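Local coordinates for glutamine aminotransferase class-II domain protein (Ruegeria pomeroyi, PDB 3MDN) that probably hydrolyses glutamine to release ammonia for transfer to an acceptor, as class-II glutamine amidotransferases do, at residues 6-11 against 83-88; 212-217 against 234-239. All coordinates share one frame; numbering follows the deposited sequence.

Interaction 1. Residues 6-11 against 83-88; sequences WAAYHG and LFLSHV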
ATOM      1  N   TRP D   6      -9.045 -20.189  -4.266  1.00 39.37           N
ATOM      2  CA  TRP D   6     -10.045 -19.303  -4.858  1.00 36.96           C
ATOM      3  C   TRP D   6     -11.494 -19.753  -4.593  1.00 35.04           C
ATOM      4  O   TRP D   6     -11.739 -20.921  -4.258  1.00 33.85           O
ATOM      5  CB  TRP D   6      -9.771 -19.028  -6.336  1.00 37.26           C
ATOM      6  CG  TRP D   6      -9.816 -20.195  -7.349  1.00 40.95           C
ATOM      7  CD1 TRP D   6      -8.747 -20.742  -8.018  1.00 44.04           C
ATOM      8  CD2 TRP D   6     -10.989 -20.870  -7.865  1.00 40.20           C
ATOM      9  NE1 TRP D   6      -9.178 -21.717  -8.902  1.00 45.15           N
ATOM     10  CE2 TRP D   6     -10.544 -21.820  -8.819  1.00 42.44           C
ATOM     11  CE3 TRP D   6     -12.358 -20.758  -7.619  1.00 35.61           C
ATOM     12  CZ2 TRP D   6     -11.430 -22.660  -9.512  1.00 40.36           C
ATOM     13  CZ3 TRP D   6     -13.230 -21.588  -8.312  1.00 35.77           C
ATOM     14  CH2 TRP D   6     -12.767 -22.532  -9.235  1.00 35.96           C
ATOM     15  N   ALA D   7     -12.440 -18.819  -4.716  1.00 31.92           N
ATOM     16  CA  ALA D   7     -13.858 -19.129  -4.595  1.00 29.88           C
ATOM     17  C   ALA D   7     -14.717 -18.289  -5.535  1.00 28.27           C
ATOM     18  O   ALA D   7     -14.435 -17.103  -5.760  1.00 28.21           O
ATOM     19  CB  ALA D   7     -14.326 -18.965  -3.162  1.00 29.83           C
ATOM     20  N   ALA D   8     -15.761 -18.908  -6.079  1.00 25.57           N
ATOM     21  CA  ALA D   8     -16.688 -18.242  -6.988  1.00 24.78           C
ATOM     22  C   ALA D   8     -18.132 -18.514  -6.585  1.00 24.59           C
ATOM     23  O   ALA D   8     -18.442 -19.556  -5.998  1.00 24.99           O
ATOM     24  CB  ALA D   8     -16.440 -18.665  -8.450  1.00 23.29           C
ATOM     25  N   TYR D   9     -19.024 -17.592  -6.925  1.00 24.44           N
ATOM     26  CA  TYR D   9     -20.406 -17.712  -6.511  1.00 24.02           C
ATOM     27  C   TYR D   9     -21.367 -17.285  -7.613  1.00 24.57           C
ATOM     28  O   TYR D   9     -21.115 -16.322  -8.322  1.00 24.09           O
ATOM     29  CB  TYR D   9     -20.638 -16.935  -5.218  1.00 23.04           C
ATOM     30  CG  TYR D   9     -22.069 -17.007  -4.731  1.00 22.09           C
ATOM     31  CD1 TYR D   9     -22.526 -18.105  -4.015  1.00 21.74           C
ATOM     32  CD2 TYR D   9     -22.976 -15.963  -4.995  1.00 21.48           C
ATOM     33  CE1 TYR D   9     -23.867 -18.191  -3.561  1.00 21.75           C
ATOM     34  CE2 TYR D   9     -24.326 -16.046  -4.558  1.00 22.79           C
ATOM     35  CZ  TYR D   9     -24.748 -17.182  -3.844  1.00 20.98           C
ATOM     36  OH  TYR D   9     -26.033 -17.268  -3.386  1.00 22.31           O
ATOM     37  N   HIS D  10     -22.456 -18.037  -7.758  1.00 25.03           N
ATOM     38  CA  HIS D  10     -23.511 -17.731  -8.730  1.00 26.25           C
ATOM     39  C   HIS D  10     -24.894 -18.119  -8.131  1.00 26.09           C
ATOM     40  O   HIS D  10     -25.161 -19.307  -7.874  1.00 25.56           O
ATOM     41  CB  HIS D  10     -23.216 -18.491 -10.024  1.00 26.83           C
ATOM     42  CG  HIS D  10     -24.120 -18.148 -11.169  1.00 30.68           C
ATOM     43  ND1 HIS D  10     -25.471 -18.409 -11.155  1.00 36.16           N
ATOM     44  CD2 HIS D  10     -23.857 -17.626 -12.390  1.00 33.84           C
ATOM     45  CE1 HIS D  10     -26.011 -18.012 -12.295  1.00 36.32           C
ATOM     46  NE2 HIS D  10     -25.054 -17.517 -13.056  1.00 32.91           N
ATOM     47  N   GLY D  11     -25.735 -17.116  -7.852  1.00 25.78           N
ATOM     48  CA  GLY D  11     -27.071 -17.338  -7.294  1.00 25.71           C
ATOM     49  C   GLY D  11     -27.696 -16.074  -6.694  1.00 26.07           C
ATOM     50  O   GLY D  11     -27.384 -14.943  -7.098  1.00 25.90           O
ATOM     51  N   LEU D  83     -23.031 -12.791  -8.404  1.00 23.52           N
ATOM     52  CA  LEU D  83     -22.030 -13.426  -9.258  1.00 24.28           C
ATOM     53  C   LEU D  83     -20.691 -12.795  -9.018  1.00 24.58           C
ATOM     54  O   LEU D  83     -20.468 -11.626  -9.387  1.00 24.28           O
ATOM     55  CB  LEU D  83     -22.396 -13.313 -10.754  1.00 24.18           C
ATOM     56  CG  LEU D  83     -21.980 -14.520 -11.627  1.00 26.03           C
ATOM     57  CD1 LEU D  83     -22.502 -14.365 -13.072  1.00 26.29           C
ATOM     58  CD2 LEU D  83     -20.464 -14.816 -11.642  1.00 24.34           C
ATOM     59  N   PHE D  84     -19.790 -13.537  -8.382  1.00 24.16           N
ATOM     60  CA  PHE D  84     -18.470 -12.985  -8.147  1.00 25.40           C
ATOM     61  C   PHE D  84     -17.361 -14.044  -8.072  1.00 26.42           C
ATOM     62  O   PHE D  84     -17.648 -15.223  -7.924  1.00 25.48           O
ATOM     63  CB  PHE D  84     -18.460 -12.072  -6.914  1.00 24.08           C
ATOM     64  CG  PHE D  84     -18.818 -12.765  -5.614  1.00 23.49           C
ATOM     65  CD1 PHE D  84     -17.829 -13.236  -4.778  1.00 21.32           C
ATOM     66  CD2 PHE D  84     -20.146 -12.891  -5.216  1.00 19.48           C
ATOM     67  CE1 PHE D  84     -18.159 -13.840  -3.576  1.00 24.11           C
ATOM     68  CE2 PHE D  84     -20.487 -13.476  -4.018  1.00 18.81           C
ATOM     69  CZ  PHE D  84     -19.504 -13.957  -3.193  1.00 22.19           C
ATOM     70  N   LEU D  85     -16.106 -13.579  -8.149  1.00 27.72           N
ATOM     71  CA  LEU D  85     -14.912 -14.430  -8.170  1.00 29.44           C
ATOM     72  C   LEU D  85     -13.946 -13.807  -7.177  1.00 30.57           C
ATOM     73  O   LEU D  85     -13.750 -12.583  -7.235  1.00 29.46           O
ATOM     74  CB  LEU D  85     -14.294 -14.389  -9.583  1.00 29.42           C
ATOM     75  CG  LEU D  85     -14.786 -15.373 -10.674  1.00 32.05           C
ATOM     76  CD1 LEU D  85     -16.254 -15.232 -10.954  1.00 33.14           C
ATOM     77  CD2 LEU D  85     -13.956 -15.127 -11.954  1.00 36.38           C
ATOM     78  N   SER D  86     -13.336 -14.607  -6.299  1.00 31.57           N
ATOM     79  CA  SER D  86     -12.330 -14.121  -5.355  1.00 34.46           C
ATOM     80  C   SER D  86     -11.165 -15.093  -5.149  1.00 36.64           C
ATOM     81  O   SER D  86     -11.362 -16.305  -5.259  1.00 36.44           O
ATOM     82  CB  SER D  86     -12.945 -13.708  -4.031  1.00 34.24           C
ATOM     83  OG  SER D  86     -13.824 -14.679  -3.555  1.00 38.22           O
ATOM     84  N   HIS D  87      -9.957 -14.576  -4.863  1.00 39.24           N
ATOM     85  CA  HIS D  87      -8.699 -15.325  -5.168  1.00 42.75           C
ATOM     86  C   HIS D  87      -7.450 -14.865  -4.398  1.00 43.84           C
ATOM     87  O   HIS D  87      -6.983 -13.753  -4.585  1.00 44.21           O
ATOM     88  CB  HIS D  87      -8.425 -15.347  -6.718  1.00 44.28           C
ATOM     89  CG  HIS D  87      -7.093 -15.946  -7.122  1.00 47.84           C
ATOM     90  ND1 HIS D  87      -6.906 -17.303  -7.331  1.00 50.68           N
ATOM     91  CD2 HIS D  87      -5.892 -15.365  -7.370  1.00 50.14           C
ATOM     92  CE1 HIS D  87      -5.648 -17.531  -7.671  1.00 51.56           C
ATOM     93  NE2 HIS D  87      -5.009 -16.369  -7.707  1.00 52.39           N
ATOM     94  N   VAL D  88      -6.903 -15.747  -3.555  1.00 45.25           N
ATOM     95  CA  VAL D  88      -5.735 -15.448  -2.726  1.00 46.26           C
ATOM     96  C   VAL D  88      -4.439 -15.793  -3.445  1.00 46.79           C
ATOM     97  O   VAL D  88      -3.860 -14.940  -4.132  1.00 47.41           O
ATOM     98  CB  VAL D  88      -5.790 -16.154  -1.333  1.00 46.60           C
ATOM     99  CG1 VAL D  88      -4.381 -16.279  -0.718  1.00 47.50           C
ATOM    100  CG2 VAL D  88      -6.738 -15.407  -0.374  1.00 46.54           C
TER

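Interaction 2. Residues 212-217 against 234-239; sequences YYRYSH and GDWTEL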
ATOM      1  N   TYR D 212     -14.052 -27.891  -6.663  1.00 22.65           N
ATOM      2  CA  TYR D 212     -15.230 -28.522  -6.048  1.00 22.44           C
ATOM      3  C   TYR D 212     -16.381 -27.544  -6.197  1.00 22.38           C
ATOM      4  O   TYR D 212     -16.145 -26.353  -6.268  1.00 22.02           O
ATOM      5  CB  TYR D 212     -15.007 -28.772  -4.559  1.00 22.30           C
ATOM      6  CG  TYR D 212     -13.866 -29.719  -4.242  1.00 23.59           C
ATOM      7  CD1 TYR D 212     -12.585 -29.233  -4.051  1.00 24.58           C
ATOM      8  CD2 TYR D 212     -14.067 -31.101  -4.149  1.00 23.83           C
ATOM      9  CE1 TYR D 212     -11.524 -30.078  -3.740  1.00 25.59           C
ATOM     10  CE2 TYR D 212     -12.995 -31.957  -3.862  1.00 26.01           C
ATOM     11  CZ  TYR D 212     -11.719 -31.413  -3.660  1.00 27.47           C
ATOM     12  OH  TYR D 212     -10.609 -32.189  -3.381  1.00 30.22           O
ATOM     13  N   TYR D 213     -17.616 -28.028  -6.189  1.00 22.36           N
ATOM     14  CA  TYR D 213     -18.776 -27.131  -6.277  1.00 22.48           C
ATOM     15  C   TYR D 213     -19.922 -27.731  -5.507  1.00 22.90           C
ATOM     16  O   TYR D 213     -19.969 -28.951  -5.309  1.00 23.22           O
ATOM     17  CB  TYR D 213     -19.173 -26.788  -7.725  1.00 21.33           C
ATOM     18  CG  TYR D 213     -19.591 -27.957  -8.600  1.00 22.70           C
ATOM     19  CD1 TYR D 213     -20.936 -28.218  -8.838  1.00 20.58           C
ATOM     20  CD2 TYR D 213     -18.633 -28.799  -9.192  1.00 21.06           C
ATOM     21  CE1 TYR D 213     -21.320 -29.254  -9.623  1.00 23.19           C
ATOM     22  CE2 TYR D 213     -19.012 -29.815 -10.002  1.00 22.37           C
ATOM     23  CZ  TYR D 213     -20.359 -30.050 -10.210  1.00 24.12           C
ATOM     24  OH  TYR D 213     -20.758 -31.091 -11.008  1.00 24.46           O
ATOM     25  N   ARG D 214     -20.827 -26.877  -5.021  1.00 23.18           N
ATOM     26  CA  ARG D 214     -21.976 -27.396  -4.266  1.00 24.55           C
ATOM     27  C   ARG D 214     -23.069 -26.322  -4.284  1.00 23.81           C
ATOM     28  O   ARG D 214     -22.764 -25.130  -4.263  1.00 22.75           O
ATOM     29  CB  ARG D 214     -21.565 -27.728  -2.817  1.00 25.07           C
ATOM     30  CG  ARG D 214     -22.725 -28.092  -1.884  1.00 28.26           C
ATOM     31  CD  ARG D 214     -22.277 -28.295  -0.427  1.00 34.33           C
ATOM     32  NE  ARG D 214     -21.701 -27.103   0.187  1.00 40.81           N
ATOM     33  CZ  ARG D 214     -22.328 -26.372   1.110  1.00 44.09           C
ATOM     34  NH1 ARG D 214     -23.540 -26.735   1.504  1.00 45.49           N
ATOM     35  NH2 ARG D 214     -21.755 -25.287   1.639  1.00 44.14           N
ATOM     36  N   TYR D 215     -24.331 -26.739  -4.351  1.00 23.36           N
ATOM     37  CA  TYR D 215     -25.416 -25.776  -4.262  1.00 23.59           C
ATOM     38  C   TYR D 215     -25.679 -25.528  -2.775  1.00 23.73           C
ATOM     39  O   TYR D 215     -25.901 -26.472  -2.039  1.00 22.85           O
ATOM     40  CB  TYR D 215     -26.699 -26.283  -4.942  1.00 24.57           C
ATOM     41  CG  TYR D 215     -27.819 -25.251  -4.846  1.00 25.42           C
ATOM     42  CD1 TYR D 215     -28.791 -25.329  -3.860  1.00 26.35           C
ATOM     43  CD2 TYR D 215     -27.831 -24.134  -5.690  1.00 23.55           C
ATOM     44  CE1 TYR D 215     -29.799 -24.338  -3.763  1.00 25.08           C
ATOM     45  CE2 TYR D 215     -28.820 -23.199  -5.621  1.00 23.48           C
ATOM     46  CZ  TYR D 215     -29.788 -23.293  -4.655  1.00 25.44           C
ATOM     47  OH  TYR D 215     -30.742 -22.307  -4.614  1.00 30.22           O
ATOM     48  N   SER D 216     -25.631 -24.268  -2.337  1.00 23.51           N
ATOM     49  CA  SER D 216     -25.949 -23.913  -0.952  1.00 24.41           C
ATOM     50  C   SER D 216     -27.409 -23.505  -0.824  1.00 24.21           C
ATOM     51  O   SER D 216     -27.829 -22.456  -1.323  1.00 23.80           O
ATOM     52  CB  SER D 216     -25.075 -22.733  -0.467  1.00 25.44           C
ATOM     53  OG  SER D 216     -25.564 -22.176   0.775  1.00 28.24           O
ATOM     54  N   HIS D 217     -28.177 -24.324  -0.124  1.00 25.31           N
ATOM     55  CA  HIS D 217     -29.575 -24.022   0.178  1.00 25.21           C
ATOM     56  C   HIS D 217     -29.690 -22.882   1.155  1.00 25.35           C
ATOM     57  O   HIS D 217     -30.662 -22.145   1.128  1.00 25.77           O
ATOM     58  CB  HIS D 217     -30.251 -25.266   0.731  1.00 25.15           C
ATOM     59  CG  HIS D 217     -30.258 -26.411  -0.228  1.00 25.89           C
ATOM     60  ND1 HIS D 217     -31.244 -26.577  -1.176  1.00 24.75           N
ATOM     61  CD2 HIS D 217     -29.384 -27.431  -0.402  1.00 27.18           C
ATOM     62  CE1 HIS D 217     -30.988 -27.667  -1.879  1.00 29.41           C
ATOM     63  NE2 HIS D 217     -29.863 -28.200  -1.434  1.00 29.51           N
ATOM     64  N   GLY D 234     -23.690 -30.311   3.651  1.00 42.50           N
ATOM     65  CA  GLY D 234     -23.692 -31.139   2.447  1.00 39.02           C
ATOM     66  C   GLY D 234     -22.330 -31.301   1.781  1.00 36.15           C
ATOM     67  O   GLY D 234     -21.421 -30.493   1.980  1.00 35.77           O
ATOM     68  N   ASP D 235     -22.194 -32.375   1.008  1.00 33.29           N
ATOM     69  CA  ASP D 235     -20.942 -32.714   0.371  1.00 30.50           C
ATOM     70  C   ASP D 235     -20.636 -31.838  -0.828  1.00 28.69           C
ATOM     71  O   ASP D 235     -21.542 -31.331  -1.494  1.00 29.21           O
ATOM     72  CB  ASP D 235     -20.950 -34.166  -0.070  1.00 30.07           C
ATOM     73  CG  ASP D 235     -21.003 -35.103   1.089  1.00 30.47           C
ATOM     74  OD1 ASP D 235     -20.780 -34.621   2.217  1.00 30.13           O
ATOM     75  OD2 ASP D 235     -21.262 -36.311   0.880  1.00 28.60           O
ATOM     76  N   TRP D 236     -19.347 -31.691  -1.111  1.00 25.98           N
ATOM     77  CA  TRP D 236     -18.903 -30.977  -2.292  1.00 24.55           C
ATOM     78  C   TRP D 236     -18.746 -31.960  -3.443  1.00 23.28           C
ATOM     79  O   TRP D 236     -18.337 -33.079  -3.235  1.00 20.60           O
ATOM     80  CB  TRP D 236     -17.576 -30.265  -2.004  1.00 24.75           C
ATOM     81  CG  TRP D 236     -17.735 -29.109  -1.086  1.00 26.85           C
ATOM     82  CD1 TRP D 236     -17.799 -29.150   0.277  1.00 29.79           C
ATOM     83  CD2 TRP D 236     -17.865 -27.726  -1.457  1.00 27.38           C
ATOM     84  NE1 TRP D 236     -17.963 -27.873   0.778  1.00 30.44           N
ATOM     85  CE2 TRP D 236     -18.000 -26.985  -0.266  1.00 29.25           C
ATOM     86  CE3 TRP D 236     -17.902 -27.049  -2.686  1.00 26.47           C
ATOM     87  CZ2 TRP D 236     -18.163 -25.600  -0.262  1.00 30.12           C
ATOM     88  CZ3 TRP D 236     -18.055 -25.688  -2.686  1.00 28.34           C
ATOM     89  CH2 TRP D 236     -18.182 -24.966  -1.480  1.00 29.20           C
ATOM     90  N   THR D 237     -19.038 -31.520  -4.655  1.00 22.29           N
ATOM     91  CA  THR D 237     -18.877 -32.382  -5.813  1.00 22.24           C
ATOM     92  C   THR D 237     -17.539 -32.037  -6.450  1.00 21.84           C
ATOM     93  O   THR D 237     -17.323 -30.898  -6.808  1.00 21.53           O
ATOM     94  CB  THR D 237     -19.993 -32.102  -6.865  1.00 22.67           C
ATOM     95  OG1 THR D 237     -21.299 -32.251  -6.260  1.00 21.47           O
ATOM     96  CG2 THR D 237     -19.853 -33.083  -8.054  1.00 21.19           C
ATOM     97  N   GLU D 238     -16.648 -33.005  -6.598  1.00 20.97           N
ATOM     98  CA  GLU D 238     -15.379 -32.744  -7.250  1.00 21.71           C
ATOM     99  C   GLU D 238     -15.548 -32.565  -8.779  1.00 21.61           C
ATOM    100  O   GLU D 238     -16.158 -33.406  -9.428  1.00 20.70           O
ATOM    101  CB  GLU D 238     -14.372 -33.888  -6.963  1.00 21.49           C
ATOM    102  CG  GLU D 238     -12.965 -33.573  -7.556  1.00 22.04           C
ATOM    103  CD  GLU D 238     -11.879 -34.580  -7.161  1.00 27.55           C
ATOM    104  OE1 GLU D 238     -11.980 -35.204  -6.097  1.00 27.45           O
ATOM    105  OE2 GLU D 238     -10.903 -34.757  -7.923  1.00 29.47           O
ATOM    106  N   LEU D 239     -14.994 -31.505  -9.365  1.00 21.56           N
ATOM    107  CA  LEU D 239     -14.969 -31.421 -10.815  1.00 22.26           C
ATOM    108  C   LEU D 239     -13.706 -32.164 -11.243  1.00 22.97           C
ATOM    109  O   LEU D 239     -12.602 -31.747 -10.937  1.00 23.03           O
ATOM    110  CB  LEU D 239     -14.963 -29.947 -11.301  1.00 22.77           C
ATOM    111  CG  LEU D 239     -14.857 -29.649 -12.805  1.00 21.66           C
ATOM    112  CD1 LEU D 239     -16.100 -30.083 -13.577  1.00 18.93           C
ATOM    113  CD2 LEU D 239     -14.600 -28.148 -13.053  1.00 23.26           C
TER

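Interaction 1. Residues 6-11 against 83-88
Ala7 and Ser86, like Tyr9 and Phe84, face each other as a hydrogen-bonded antiparallel pair. Four backbone bonds result. Ala7 N reaches Ser86 O at 2.8 Å, almost straight at 169°. Tyr9 N reaches Phe84 O at 2.9 Å, and each pair has its reciprocal bond. Ser86 OG adds a weak bond to Ala7 O at 3.3 Å, so this carbonyl accepts twice. At the non-hydrogen-bonded pairs the CA atoms come closer, 4.4 Å between Ala8 CA and Leu85 CA; beyond Tyr9, Leu83 CA turns its hydrogen to Tyr9 O.

On the face of Ala7, Tyr9, Phe84 and Ser86, the Phe84 ring is carried over strand 6-10 by a chi1 of 62°, and Tyr9 CB sits above it, 4.0 Å from the ring centroid and displaced toward the rim. The two rings meet obliquely, their planes 37° apart. On the other face, Trp6 CB lies in the plane of the His87 imidazole, 3.5 Å from ND1, while the indole leads away to bond Ser188 OG through NE1.

Ala8 CB and Leu85 CD1 make a looser apolar contact, 4.3 Å apart. Leu83 CD1 lies 3.6 Å from His10 CD2, and Leu83 CD2 rests near Tyr9 O. An alanine in place of Leu83 would take away CG and both methyls, and the His10 imidazole would probably lose its packing on this side. His10 NE2 bonds Gln195 O.

Both strands are interior members of one sheet of the Ntn-hydrolase sandwich, with 221-225 beyond 6-10 and 47-51 beyond 84-87. The face bearing Trp6, Ala8, Leu85 and His87 packs against Met112 and Leu197 of the second sheet; Val19 and Ile20 touch the opposite face.

Interaction 2. Residues 212-217 against 234-239
Arg214 begins its contact with Trp236 at CB, which sits over one face of the indole, 4.0 Å from the centroid of the six-membered ring. CG then passes Asp235 O at 3.5 Å, and CD comes within 3.3 Å of the same oxygen while also lying beside Gly234 O. A bend at chi3 (62°) turns the chain back over the indole, bringing NE above the ring toward its rim, 3.7 Å from CE2. The guanidinium does not lie flat there: its plane is tilted 68° from that of the ring, and it presents an edge to Trp236 CZ2. Glu230 and Glu233 also touch this arginine side chain, and Trp236 NE1 bonds Glu230 O.

The backbones themselves form a very short antiparallel pairing at the edge of the sheet. Strand 237-238 is the outermost strand on this side within the chain, joined to 212-216 through the hydrogen-bonded pair Tyr213 and Thr237. Thr237 N reaches Tyr213 O at 2.8 Å with a straight 170° bond, and Tyr213 N reaches Thr237 O at 3.0 Å. The sheet is one of the two that form the sandwich of the Ntn-hydrolase fold.

Thr237 also meets Tyr213 through its side chain, with CB 4.0 Å from the ring centroid in a CH-pi contact and CG2 near the phenol oxygen. That oxygen, Tyr213 OH, bonds Glu254 OE2, while Leu239 CB approaches the ring edge. On the other face of the sheet, the Tyr212 ring crosses Glu238, its CE2 lying 3.9 Å from Glu238 CB; the extended Glu238 chain carries OE2 onward to a salt bridge with Arg201.

How the interactions relate
From the N terminus, strand 6-10 is laid down first and is joined by 84-87 only after a long loop that includes strands 47-51 and 58-61 and helix 70-78; interaction 1 closes that loop. The chain then builds further helices and much of the second sheet before entering 212-216. Interaction 2 closes a much shorter excursion, through strand 221-225 and a loop to 237-238. The two loops run in series, neither nested nor crossed. Strand 221-225 bridges them, pairing with 6-10 on one side and 212-216 on the other, so interior and edge pairings belong to one sheet, with centres about 14 Å apart and no direct touch.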